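Local coordinates for FtsZ-like protein of unknown function (Nostoc punctiforme, PDB 3C8L), which is of unknown function but is an FtsZ-like member of a family of conserved hypothetical proteins, at residues V60-P65 against L109-A114; I56-A61 against A75-G80. All coordinates share one frame; numbering follows the deposited sequence.

Contact 1: V60-P65 against L109-A114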
loop_
_atom_site.group_PDB
_atom_site.type_symbol
_atom_site.label_atom_id
_atom_site.label_comp_id
_atom_site.label_asym_id
_atom_site.label_seq_id
_atom_site.Cartn_x
_atom_site.Cartn_y
_atom_site.Cartn_z
ATOM N N VAL A 60 4.495 -6.718 -15.857
ATOM C CA VAL A 60 3.327 -7.231 -15.150
ATOM C C VAL A 60 3.286 -8.749 -15.109
ATOM O O VAL A 60 3.609 -9.399 -16.107
ATOM C CB VAL A 60 2.005 -6.727 -15.820
ATOM C CG1 VAL A 60 0.774 -7.517 -15.336
ATOM C CG2 VAL A 60 1.820 -5.225 -15.555
ATOM N N ALA A 61 2.944 -9.310 -13.945
ATOM C CA ALA A 61 2.726 -10.742 -13.779
ATOM C C ALA A 61 1.299 -10.881 -13.259
ATOM O O ALA A 61 0.912 -10.222 -12.282
ATOM C CB ALA A 61 3.749 -11.390 -12.888
ATOM N N VAL A 62 0.513 -11.737 -13.909
ATOM C CA VAL A 62 -0.889 -11.885 -13.556
ATOM C C VAL A 62 -1.405 -13.204 -14.142
ATOM O O VAL A 62 -0.818 -13.716 -15.100
ATOM C CB VAL A 62 -1.705 -10.686 -14.209
ATOM C CG1 VAL A 62 -1.616 -10.742 -15.763
ATOM C CG2 VAL A 62 -3.150 -10.631 -13.775
ATOM N N PRO A 63 -2.483 -13.770 -13.566
ATOM C CA PRO A 63 -3.078 -14.936 -14.220
ATOM C C PRO A 63 -3.692 -14.508 -15.571
ATOM O O PRO A 63 -4.148 -13.372 -15.718
ATOM C CB PRO A 63 -4.128 -15.426 -13.222
ATOM C CG PRO A 63 -3.829 -14.726 -11.947
ATOM C CD PRO A 63 -3.099 -13.500 -12.255
ATOM N N TYR A 64 -3.693 -15.429 -16.527
ATOM C CA TYR A 64 -4.252 -15.205 -17.874
ATOM C C TYR A 64 -3.600 -13.980 -18.518
ATOM O O TYR A 64 -4.298 -13.073 -19.003
ATOM C CB TYR A 64 -5.769 -15.048 -17.795
ATOM C CG TYR A 64 -6.449 -16.100 -16.964
ATOM C CD1 TYR A 64 -6.572 -17.402 -17.428
ATOM C CD2 TYR A 64 -6.988 -15.800 -15.729
ATOM C CE1 TYR A 64 -7.188 -18.376 -16.655
ATOM C CE2 TYR A 64 -7.608 -16.750 -14.953
ATOM C CZ TYR A 64 -7.709 -18.041 -15.418
ATOM O OH TYR A 64 -8.340 -19.014 -14.682
ATOM N N PRO A 65 -2.258 -13.954 -18.581
ATOM C CA PRO A 65 -1.580 -12.769 -19.112
ATOM C C PRO A 65 -1.967 -12.453 -20.557
ATOM O O PRO A 65 -1.943 -11.303 -20.980
ATOM C CB PRO A 65 -0.101 -13.135 -18.995
ATOM C CG PRO A 65 -0.096 -14.598 -19.024
ATOM C CD PRO A 65 -1.282 -15.005 -18.251
ATOM N N LEU A 109 -8.465 -12.178 -9.280
ATOM C CA LEU A 109 -7.174 -12.150 -9.939
ATOM C C LEU A 109 -6.296 -11.051 -9.372
ATOM O O LEU A 109 -6.713 -9.880 -9.307
ATOM C CB LEU A 109 -7.354 -11.933 -11.450
ATOM C CG LEU A 109 -8.373 -12.863 -12.137
ATOM C CD1 LEU A 109 -8.431 -12.540 -13.652
ATOM C CD2 LEU A 109 -8.048 -14.328 -11.912
ATOM N N ILE A 110 -5.069 -11.421 -9.018
ATOM C CA ILE A 110 -4.112 -10.501 -8.446
ATOM C C ILE A 110 -2.901 -10.358 -9.358
ATOM O O ILE A 110 -2.271 -11.346 -9.743
ATOM C CB ILE A 110 -3.683 -10.938 -7.024
ATOM C CG1 ILE A 110 -4.902 -11.147 -6.124
ATOM C CG2 ILE A 110 -2.724 -9.890 -6.480
ATOM C CD1 ILE A 110 -4.571 -11.711 -4.771
ATOM N N ALA A 111 -2.616 -9.114 -9.762
ATOM C CA ALA A 111 -1.481 -8.767 -10.582
ATOM C C ALA A 111 -0.436 -8.003 -9.784
ATOM O O ALA A 111 -0.775 -7.309 -8.830
ATOM C CB ALA A 111 -1.915 -7.820 -11.764
ATOM N N ILE A 112 0.796 -8.157 -10.237
ATOM C CA ILE A 112 1.938 -7.412 -9.752
ATOM C C ILE A 112 2.477 -6.579 -10.910
ATOM O O ILE A 112 2.537 -7.062 -12.043
ATOM C CB ILE A 112 3.048 -8.356 -9.288
ATOM C CG1 ILE A 112 2.575 -9.113 -8.055
ATOM C CG2 ILE A 112 4.363 -7.601 -9.005
ATOM C CD1 ILE A 112 3.467 -10.222 -7.724
ATOM N N ALA A 113 2.864 -5.330 -10.633
ATOM C CA ALA A 113 3.511 -4.476 -11.617
ATOM C C ALA A 113 4.814 -3.919 -11.028
ATOM O O ALA A 113 4.869 -3.531 -9.864
ATOM C CB ALA A 113 2.625 -3.292 -12.097
ATOM N N ALA A 114 5.869 -3.929 -11.841
ATOM C CA ALA A 114 7.118 -3.261 -11.571
ATOM C C ALA A 114 7.261 -2.199 -12.666
ATOM O O ALA A 114 7.287 -2.538 -13.849
ATOM C CB ALA A 114 8.322 -4.193 -11.567
#
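A61 and I112 are tied backbone to backbone by a reciprocal pair of hydrogen bonds, the mark of a hydrogen-bonded pair between antiparallel strands. A61 N donates to I112 O over 3.0 Å, and I112 N donates to A61 O over 2.9 Å with an N-H...O angle of 169°. Each carbonyl also receives a CA-H...O contact from a flanking residue, V60 CA on I112 O at 3.2 Å and A111 CA on A61 O. V60 opposite A113 forms the neighbouring non-hydrogen-bonded pair, and the N-to-C directions of strand segments 60-62 and 109-114 differ by 166°, nearly antiparallel. These strands belong to a mixed sheet in which strand 55-62 also pairs, in parallel, with strand 81-94. P63 has no N-H to offer; its CD lies 3.4 Å from I110 O, while I110 takes a backbone bond with M91 of strand 81-94.

Side chains separate onto two faces. V60 and V62 share one with A111 and A113, and helix 22-34 packs on the two alanines. With CG1 of V62 between its N and carbonyl carbon (chi1 63°), CG2 is left anti to N and lies 3.7 Å from A111 CB; V60 CG2 meets A113 CB at 4.0 Å. A61 and I112 occupy the other face, where M91 and G90 of the second subunit pack on them respectively. Farther along the chain, the Y64 and L109 side chains cross at about a right angle. The leucine CD2 lies at the ring edge, near its plane and 3.9 Å from Y64 CE2, and the phenol oxygen is hydrogen-bonded to E107.

Contact 2: I56-A61 against A75-G80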
loop_
_atom_site.group_PDB
_atom_site.type_symbol
_atom_site.label_atom_id
_atom_site.label_comp_id
_atom_site.label_asym_id
_atom_site.label_seq_id
_atom_site.Cartn_x
_atom_site.Cartn_y
_atom_site.Cartn_z
ATOM N N ILE A 56 10.102 4.498 -19.573
ATOM C CA ILE A 56 9.388 3.786 -18.530
ATOM C C ILE A 56 9.035 2.389 -19.023
ATOM O O ILE A 56 8.298 2.227 -19.982
ATOM C CB ILE A 56 8.121 4.532 -18.075
ATOM C CG1 ILE A 56 8.463 5.990 -17.706
ATOM C CG2 ILE A 56 7.501 3.779 -16.884
ATOM C CD1 ILE A 56 7.246 6.819 -17.272
ATOM N N GLU A 57 9.566 1.366 -18.363
ATOM C CA GLU A 57 9.281 -0.013 -18.699
ATOM C C GLU A 57 8.393 -0.599 -17.602
ATOM O O GLU A 57 8.724 -0.505 -16.408
ATOM C CB GLU A 57 10.559 -0.841 -18.783
ATOM C CG GLU A 57 11.510 -0.490 -19.893
ATOM C CD GLU A 57 12.801 -1.361 -19.788
ATOM O OE1 GLU A 57 12.881 -2.267 -18.923
ATOM O OE2 GLU A 57 13.694 -1.069 -20.532
ATOM N N VAL A 58 7.333 -1.284 -18.016
ATOM C CA VAL A 58 6.397 -1.887 -17.097
ATOM C C VAL A 58 6.450 -3.398 -17.258
ATOM O O VAL A 58 6.362 -3.896 -18.384
ATOM C CB VAL A 58 4.958 -1.390 -17.339
ATOM C CG1 VAL A 58 3.990 -2.006 -16.323
ATOM C CG2 VAL A 58 4.902 0.126 -17.270
ATOM N N GLN A 59 6.626 -4.114 -16.139
ATOM C CA GLN A 59 6.635 -5.567 -16.108
ATOM C C GLN A 59 5.455 -6.002 -15.251
ATOM O O GLN A 59 5.399 -5.634 -14.064
ATOM C CB GLN A 59 7.940 -6.076 -15.473
ATOM C CG GLN A 59 8.042 -7.590 -15.394
ATOM C CD GLN A 59 9.166 -8.095 -14.489
ATOM O OE1 GLN A 59 9.921 -7.317 -13.914
ATOM N NE2 GLN A 59 9.274 -9.413 -14.379
ATOM N N VAL A 60 4.495 -6.718 -15.857
ATOM C CA VAL A 60 3.327 -7.231 -15.150
ATOM C C VAL A 60 3.286 -8.749 -15.109
ATOM O O VAL A 60 3.609 -9.399 -16.107
ATOM C CB VAL A 60 2.005 -6.727 -15.820
ATOM C CG1 VAL A 60 0.774 -7.517 -15.336
ATOM C CG2 VAL A 60 1.820 -5.225 -15.555
ATOM N N ALA A 61 2.944 -9.310 -13.945
ATOM C CA ALA A 61 2.726 -10.742 -13.779
ATOM C C ALA A 61 1.299 -10.881 -13.259
ATOM O O ALA A 61 0.912 -10.222 -12.282
ATOM C CB ALA A 61 3.749 -11.390 -12.888
ATOM N N ALA A 75 -1.831 3.295 -20.546
ATOM C CA ALA A 75 -2.475 4.593 -20.393
ATOM C C ALA A 75 -2.536 5.017 -18.905
ATOM O O ALA A 75 -2.799 6.179 -18.615
ATOM C CB ALA A 75 -3.877 4.590 -21.028
ATOM N N VAL A 76 -2.328 4.110 -17.963
ATOM C CA VAL A 76 -2.279 4.498 -16.546
ATOM C C VAL A 76 -1.071 5.427 -16.309
ATOM O O VAL A 76 -1.117 6.287 -15.429
ATOM C CB VAL A 76 -2.191 3.245 -15.645
ATOM C CG1 VAL A 76 -1.972 3.602 -14.156
ATOM C CG2 VAL A 76 -3.457 2.394 -15.824
ATOM N N LEU A 77 0.027 5.228 -17.051
ATOM C CA LEU A 77 1.186 6.084 -16.877
ATOM C C LEU A 77 0.898 7.445 -17.474
ATOM O O LEU A 77 0.437 7.541 -18.628
ATOM C CB LEU A 77 2.410 5.473 -17.533
ATOM C CG LEU A 77 2.928 4.129 -17.014
ATOM C CD1 LEU A 77 3.993 3.591 -17.949
ATOM C CD2 LEU A 77 3.442 4.225 -15.573
ATOM N N PRO A 78 1.174 8.511 -16.701
ATOM C CA PRO A 78 0.888 9.850 -17.129
ATOM C C PRO A 78 1.768 10.449 -18.232
ATOM O O PRO A 78 1.370 11.405 -18.860
ATOM C CB PRO A 78 1.054 10.660 -15.811
ATOM C CG PRO A 78 2.004 9.886 -14.999
ATOM C CD PRO A 78 1.689 8.473 -15.304
ATOM N N PHE A 79 2.917 9.865 -18.499
ATOM C CA PHE A 79 3.837 10.391 -19.479
ATOM C C PHE A 79 4.916 9.355 -19.684
ATOM O O PHE A 79 4.925 8.295 -19.028
ATOM C CB PHE A 79 4.476 11.679 -18.953
ATOM C CG PHE A 79 5.029 11.556 -17.571
ATOM C CD1 PHE A 79 6.170 10.813 -17.296
ATOM C CD2 PHE A 79 4.393 12.209 -16.510
ATOM C CE1 PHE A 79 6.636 10.692 -15.984
ATOM C CE2 PHE A 79 4.879 12.118 -15.227
ATOM C CZ PHE A 79 5.978 11.351 -14.959
ATOM N N GLY A 80 5.797 9.664 -20.633
ATOM C CA GLY A 80 6.977 8.860 -20.909
ATOM C C GLY A 80 6.937 8.019 -22.175
ATOM O O GLY A 80 5.913 7.912 -22.846
#
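I56 and V58, two residues apart on strand 55-62 and facing the same way, both touch L77 in the loop 75-80. One methyl serves both: L77 CD1 lies 3.7 Å from I56 CG2 and 3.6 Å from V58 CG2. The leucine side chain slides past each partner in the opposite direction. The ethyl arm of I56 makes the second apolar contact. With CG1 anti to the carbonyl carbon (chi1 -52°) and an extended chi2, its CD1 reaches F79 and approaches CE1 at 4.1 Å; the two side chains cross nearly perpendicularly.

Contacts with the loop backbone are of van der Waals type. I56 CD1 sits 3.3 Å from F79 O and 4.2 Å from the CA of G80, whose backbone angles (phi 106°) call for glycine, which has no CB to press against the preceding carbonyl. G80 N is itself hydrogen-bonded to N52 OD1.

In the fold, the loop belongs to a beta-alpha-beta connection: it leaves helix 70-74 and enters strand 81-94, which pairs in parallel with strand 55-62. V115 of strand 107-120 packs on both I56 and L77, while V30 of helix 22-34 touches V58 and V76.

In the fold
Contacts 1 and 2 draw on successive parts of strand 55-62 and share V60 and A61; their centres lie 13 Å apart. Contact 1 uses the strand's C-terminal part and its pairing in the sheet, whereas contact 2 lays a loop against side chains nearer its start. A probable backbone hydrogen bond, A114 N to Q59 O at 2.8 Å, carries the antiparallel pairing from contact 1 toward contact 2. Both touch the second subunit, where I92 O accepts a hydrogen bond from Q59 NE2. With function unknown, neither contact can be tied to an active site. A glycerol and an imidazole, about 4 Å from the A61 and I56 side chains respectively, probably come from crystallisation liquor but can mark pockets.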